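Local coordinates for 16S rRNA methylase (Uncultured bacterium, PDB 7JLZ), which probably methylates N1 of A1408 in the 16S rRNA of the 30S ribosomal subunit, a modification that confers aminoglycoside resistance, at residues Gly53-Ser65 with Tyr78-Leu90. Sequence-based numbering, arbitrary orientation.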
loop_
_atom_site.group_PDB
_atom_site.type_symbol
_atom_site.label_atom_id
_atom_site.label_comp_id
_atom_site.label_asym_id
_atom_site.label_seq_id
_atom_site.Cartn_x
_atom_site.Cartn_y
_atom_site.Cartn_z
ATOM N N GLY A 53 2.826 6.677 3.579
ATOM C CA GLY A 53 3.396 5.353 3.791
ATOM C C GLY A 53 3.301 4.954 5.254
ATOM O O GLY A 53 3.551 5.770 6.141
ATOM N N ILE A 54 2.957 3.686 5.504
ATOM C CA ILE A 54 2.836 3.159 6.866
ATOM C C ILE A 54 3.647 1.875 6.988
ATOM O O ILE A 54 3.372 0.898 6.281
ATOM C CB ILE A 54 1.369 2.893 7.241
ATOM C CG1 ILE A 54 0.518 4.128 6.922
ATOM C CG2 ILE A 54 1.253 2.534 8.726
ATOM C CD1 ILE A 54 -0.988 3.898 7.145
ATOM N N GLU A 55 4.622 1.871 7.892
ATOM C CA GLU A 55 5.450 0.707 8.177
ATOM C C GLU A 55 5.741 0.611 9.668
ATOM O O GLU A 55 5.710 1.618 10.381
ATOM C CB GLU A 55 6.777 0.750 7.398
ATOM C CG GLU A 55 6.580 0.750 5.885
ATOM C CD GLU A 55 5.973 -0.546 5.351
ATOM O OE1 GLU A 55 6.217 -1.617 5.940
ATOM O OE2 GLU A 55 5.234 -0.465 4.335
ATOM N N PRO A 56 6.047 -0.595 10.170
ATOM C CA PRO A 56 6.186 -0.776 11.626
ATOM C C PRO A 56 7.536 -0.423 12.214
ATOM O O PRO A 56 7.622 -0.188 13.427
ATOM C CB PRO A 56 5.904 -2.267 11.823
ATOM C CG PRO A 56 6.291 -2.891 10.490
ATOM C CD PRO A 56 5.896 -1.878 9.456
ATOM N N ILE A 57 8.616 -0.447 11.440
ATOM C CA ILE A 57 9.958 -0.283 11.989
ATOM C C ILE A 57 10.460 1.092 11.576
ATOM O O ILE A 57 10.456 1.423 10.388
ATOM C CB ILE A 57 10.891 -1.411 11.517
ATOM C CG1 ILE A 57 10.394 -2.755 12.056
ATOM C CG2 ILE A 57 12.351 -1.152 11.939
ATOM C CD1 ILE A 57 11.030 -3.963 11.416
ATOM N N GLN A 58 10.885 1.905 12.556
ATOM C CA GLN A 58 11.213 3.293 12.242
ATOM C C GLN A 58 12.329 3.379 11.201
ATOM O O GLN A 58 12.278 4.219 10.291
ATOM C CB GLN A 58 11.621 4.044 13.501
ATOM C CG GLN A 58 12.057 5.461 13.215
ATOM C CD GLN A 58 12.786 6.083 14.388
ATOM O OE1 GLN A 58 13.104 5.405 15.367
ATOM N NE2 GLN A 58 13.053 7.378 14.297
ATOM N N LYS A 59 13.322 2.498 11.303
ATOM C CA LYS A 59 14.453 2.550 10.375
ATOM C C LYS A 59 14.025 2.327 8.927
ATOM O O LYS A 59 14.743 2.754 8.008
ATOM C CB LYS A 59 15.520 1.523 10.782
ATOM C CG LYS A 59 16.412 1.973 11.927
ATOM C CD LYS A 59 17.469 0.919 12.267
ATOM C CE LYS A 59 18.520 1.470 13.228
ATOM N NZ LYS A 59 19.611 0.495 13.464
ATOM N N GLN A 60 12.889 1.658 8.695
ATOM C CA GLN A 60 12.410 1.449 7.330
ATOM C C GLN A 60 12.214 2.760 6.596
ATOM O O GLN A 60 12.449 2.845 5.387
ATOM C CB GLN A 60 11.066 0.725 7.316
ATOM C CG GLN A 60 11.116 -0.713 7.645
ATOM C CD GLN A 60 9.753 -1.321 7.558
ATOM O OE1 GLN A 60 9.156 -1.660 8.580
ATOM N NE2 GLN A 60 9.243 -1.471 6.338
ATOM N N LEU A 61 11.687 3.771 7.289
ATOM C CA LEU A 61 11.237 4.988 6.639
ATOM C C LEU A 61 12.192 6.149 6.854
ATOM O O LEU A 61 11.902 7.259 6.403
ATOM C CB LEU A 61 9.831 5.358 7.123
ATOM C CG LEU A 61 8.813 4.253 6.865
ATOM C CD1 LEU A 61 7.448 4.699 7.379
ATOM C CD2 LEU A 61 8.747 3.901 5.399
ATOM N N GLU A 62 13.334 5.902 7.500
ATOM C CA GLU A 62 14.279 6.970 7.828
ATOM C C GLU A 62 14.824 7.667 6.578
ATOM O O GLU A 62 14.808 8.898 6.484
ATOM C CB GLU A 62 15.424 6.393 8.666
ATOM C CG GLU A 62 16.650 7.283 8.738
ATOM C CD GLU A 62 17.767 6.697 9.587
ATOM O OE1 GLU A 62 17.510 5.734 10.340
ATOM O OE2 GLU A 62 18.908 7.202 9.495
ATOM N N ASN A 63 15.311 6.895 5.601
ATOM C CA ASN A 63 15.990 7.488 4.442
ATOM C C ASN A 63 15.034 8.338 3.602
ATOM O O ASN A 63 15.315 9.510 3.323
ATOM C CB ASN A 63 16.623 6.384 3.587
ATOM C CG ASN A 63 17.267 6.921 2.306
ATOM O OD1 ASN A 63 17.825 8.018 2.288
ATOM N ND2 ASN A 63 17.195 6.139 1.234
ATOM N N TYR A 64 13.895 7.769 3.187
ATOM C CA TYR A 64 13.004 8.505 2.290
ATOM C C TYR A 64 12.212 9.590 3.006
ATOM O O TYR A 64 11.843 10.585 2.372
ATOM C CB TYR A 64 12.060 7.548 1.541
ATOM C CG TYR A 64 12.746 7.058 0.275
ATOM C CD1 TYR A 64 12.879 7.899 -0.832
ATOM C CD2 TYR A 64 13.315 5.798 0.210
ATOM C CE1 TYR A 64 13.547 7.483 -1.989
ATOM C CE2 TYR A 64 13.994 5.364 -0.948
ATOM C CZ TYR A 64 14.092 6.212 -2.042
ATOM O OH TYR A 64 14.763 5.798 -3.184
ATOM N N SER A 65 11.937 9.446 4.304
ATOM C CA SER A 65 11.291 10.558 4.997
ATOM C C SER A 65 12.240 11.742 5.114
ATOM O O SER A 65 11.811 12.900 5.039
ATOM C CB SER A 65 10.786 10.128 6.379
ATOM O OG SER A 65 11.829 9.581 7.173
ATOM N N TYR A 78 5.178 9.846 6.277
ATOM C CA TYR A 78 5.581 8.501 6.664
ATOM C C TYR A 78 5.231 8.258 8.122
ATOM O O TYR A 78 5.625 9.041 8.989
ATOM C CB TYR A 78 7.092 8.304 6.441
ATOM C CG TYR A 78 7.506 8.595 5.014
ATOM C CD1 TYR A 78 7.772 9.903 4.592
ATOM C CD2 TYR A 78 7.619 7.569 4.084
ATOM C CE1 TYR A 78 8.126 10.176 3.281
ATOM C CE2 TYR A 78 7.993 7.831 2.767
ATOM C CZ TYR A 78 8.243 9.138 2.376
ATOM O OH TYR A 78 8.607 9.415 1.076
ATOM N N ILE A 79 4.509 7.167 8.392
ATOM C CA ILE A 79 3.863 6.947 9.684
ATOM C C ILE A 79 4.187 5.554 10.204
ATOM O O ILE A 79 4.258 4.590 9.432
ATOM C CB ILE A 79 2.331 7.131 9.560
ATOM C CG1 ILE A 79 2.014 8.563 9.138
ATOM C CG2 ILE A 79 1.590 6.787 10.869
ATOM C CD1 ILE A 79 0.579 8.761 8.822
ATOM N N LEU A 80 4.373 5.441 11.517
ATOM C CA LEU A 80 4.541 4.133 12.137
ATOM C C LEU A 80 3.193 3.429 12.237
ATOM O O LEU A 80 2.214 4.010 12.720
ATOM C CB LEU A 80 5.147 4.258 13.531
ATOM C CG LEU A 80 6.611 4.601 13.677
ATOM C CD1 LEU A 80 6.977 4.521 15.151
ATOM C CD2 LEU A 80 7.464 3.649 12.838
ATOM N N GLY A 81 3.144 2.178 11.804
ATOM C CA GLY A 81 1.903 1.433 11.918
ATOM C C GLY A 81 2.057 0.026 11.389
ATOM O O GLY A 81 3.039 -0.315 10.729
ATOM N N SER A 82 1.057 -0.790 11.702
ATOM C CA SER A 82 0.983 -2.186 11.298
ATOM C C SER A 82 -0.477 -2.586 11.444
ATOM O O SER A 82 -1.289 -1.815 11.965
ATOM C CB SER A 82 1.875 -3.082 12.164
ATOM O OG SER A 82 1.341 -3.208 13.474
ATOM N N VAL A 83 -0.806 -3.800 10.987
ATOM C CA VAL A 83 -2.171 -4.311 11.178
ATOM C C VAL A 83 -2.550 -4.251 12.647
ATOM O O VAL A 83 -3.642 -3.801 13.013
ATOM C CB VAL A 83 -2.304 -5.749 10.645
ATOM C CG1 VAL A 83 -3.623 -6.371 11.125
ATOM C CG2 VAL A 83 -2.228 -5.792 9.143
ATOM N N GLU A 84 -1.646 -4.707 13.513
ATOM C CA GLU A 84 -1.927 -4.840 14.933
ATOM C C GLU A 84 -1.901 -3.505 15.669
ATOM O O GLU A 84 -2.535 -3.379 16.723
ATOM C CB GLU A 84 -0.923 -5.807 15.561
ATOM C CG GLU A 84 -1.049 -7.257 15.088
ATOM C CD GLU A 84 -0.622 -7.485 13.639
ATOM O OE1 GLU A 84 -1.212 -8.384 12.999
ATOM O OE2 GLU A 84 0.290 -6.776 13.146
ATOM N N TYR A 85 -1.174 -2.518 15.145
ATOM C CA TYR A 85 -1.083 -1.179 15.724
ATOM C C TYR A 85 -1.343 -0.185 14.602
ATOM O O TYR A 85 -0.434 0.493 14.116
ATOM C CB TYR A 85 0.277 -0.943 16.386
ATOM C CG TYR A 85 0.504 -1.838 17.580
ATOM C CD1 TYR A 85 0.009 -1.501 18.836
ATOM C CD2 TYR A 85 1.208 -3.026 17.449
ATOM C CE1 TYR A 85 0.218 -2.324 19.930
ATOM C CE2 TYR A 85 1.422 -3.849 18.528
ATOM C CZ TYR A 85 0.927 -3.497 19.766
ATOM O OH TYR A 85 1.143 -4.324 20.844
ATOM N N PHE A 86 -2.595 -0.133 14.168
ATOM C CA PHE A 86 -2.853 0.756 13.054
ATOM C C PHE A 86 -3.380 2.100 13.548
ATOM O O PHE A 86 -4.199 2.142 14.474
ATOM C CB PHE A 86 -3.863 0.131 12.096
ATOM C CG PHE A 86 -3.967 0.871 10.812
ATOM C CD1 PHE A 86 -4.859 1.925 10.681
ATOM C CD2 PHE A 86 -3.115 0.570 9.761
ATOM C CE1 PHE A 86 -4.923 2.634 9.501
ATOM C CE2 PHE A 86 -3.174 1.276 8.581
ATOM C CZ PHE A 86 -4.072 2.314 8.447
ATOM N N PRO A 87 -2.962 3.221 12.958
ATOM C CA PRO A 87 -3.411 4.532 13.470
ATOM C C PRO A 87 -4.879 4.794 13.147
ATOM O O PRO A 87 -5.254 4.907 11.976
ATOM C CB PRO A 87 -2.494 5.528 12.752
ATOM C CG PRO A 87 -2.032 4.801 11.518
ATOM C CD PRO A 87 -1.928 3.354 11.910
ATOM N N ASP A 88 -5.702 4.914 14.201
ATOM C CA ASP A 88 -7.129 5.199 14.029
ATOM C C ASP A 88 -7.363 6.449 13.195
ATOM O O ASP A 88 -8.379 6.541 12.486
ATOM C CB ASP A 88 -7.802 5.385 15.394
ATOM C CG ASP A 88 -8.163 4.073 16.071
ATOM O OD1 ASP A 88 -8.341 3.048 15.381
ATOM O OD2 ASP A 88 -8.283 4.079 17.317
ATOM N N GLU A 89 -6.462 7.424 13.307
ATOM C CA GLU A 89 -6.555 8.688 12.586
ATOM C C GLU A 89 -6.675 8.501 11.083
ATOM O O GLU A 89 -7.223 9.377 10.403
ATOM C CB GLU A 89 -5.322 9.552 12.886
ATOM C CG GLU A 89 -5.147 9.983 14.345
ATOM C CD GLU A 89 -4.179 9.081 15.117
ATOM O OE1 GLU A 89 -4.040 7.891 14.747
ATOM O OE2 GLU A 89 -3.563 9.564 16.094
ATOM N N LEU A 90 -6.173 7.393 10.539
ATOM C CA LEU A 90 -6.177 7.197 9.099
ATOM C C LEU A 90 -7.352 6.381 8.593
ATOM O O LEU A 90 -7.502 6.232 7.376
ATOM C CB LEU A 90 -4.868 6.529 8.659
ATOM C CG LEU A 90 -3.679 7.484 8.806
ATOM C CD1 LEU A 90 -2.379 6.788 8.451
ATOM C CD2 LEU A 90 -3.878 8.725 7.935
#
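A parallel strand pair opens this contact: strand 53-55 runs beside strand 78-80, and I79 N gives a hydrogen bond to G53 O (2.8 Å) while I79 O takes one from E55 N (3.1 Å), the usual parallel pattern. A third, from G81 N to E55 O, is about as straight at the hydrogen but comes from well above the carbonyl plane (C=O...N 117°). On one sheet face I54 sends its two branches apart. CG2, anti to the backbone N, presses on G81 CA at a tight 3.4 Å, while CD1 meets L90 CD1 tip to tip (3.5 Å) and touches F86 CZ. The pair and helix 58-70 form a right-handed beta-alpha-beta crossover of the Rossmann-like methyltransferase fold; strand 76-80 is the last of the seven-stranded sheet, its other edge bonding to V4 and K2 of the N-terminal hairpin. On the helix-covered face, L61 CD1 rests on Y78 CB (3.7 Å), S65 CB packs against Y78 CD1 (3.5 Å), and S65 N lies over one face of the Y78 ring. The phenol OH is held by S68, farther along the helix. E55 OE1 takes a hydrogen bond from Q60 NE2 (3.1 Å), and OE2 one from G32 N.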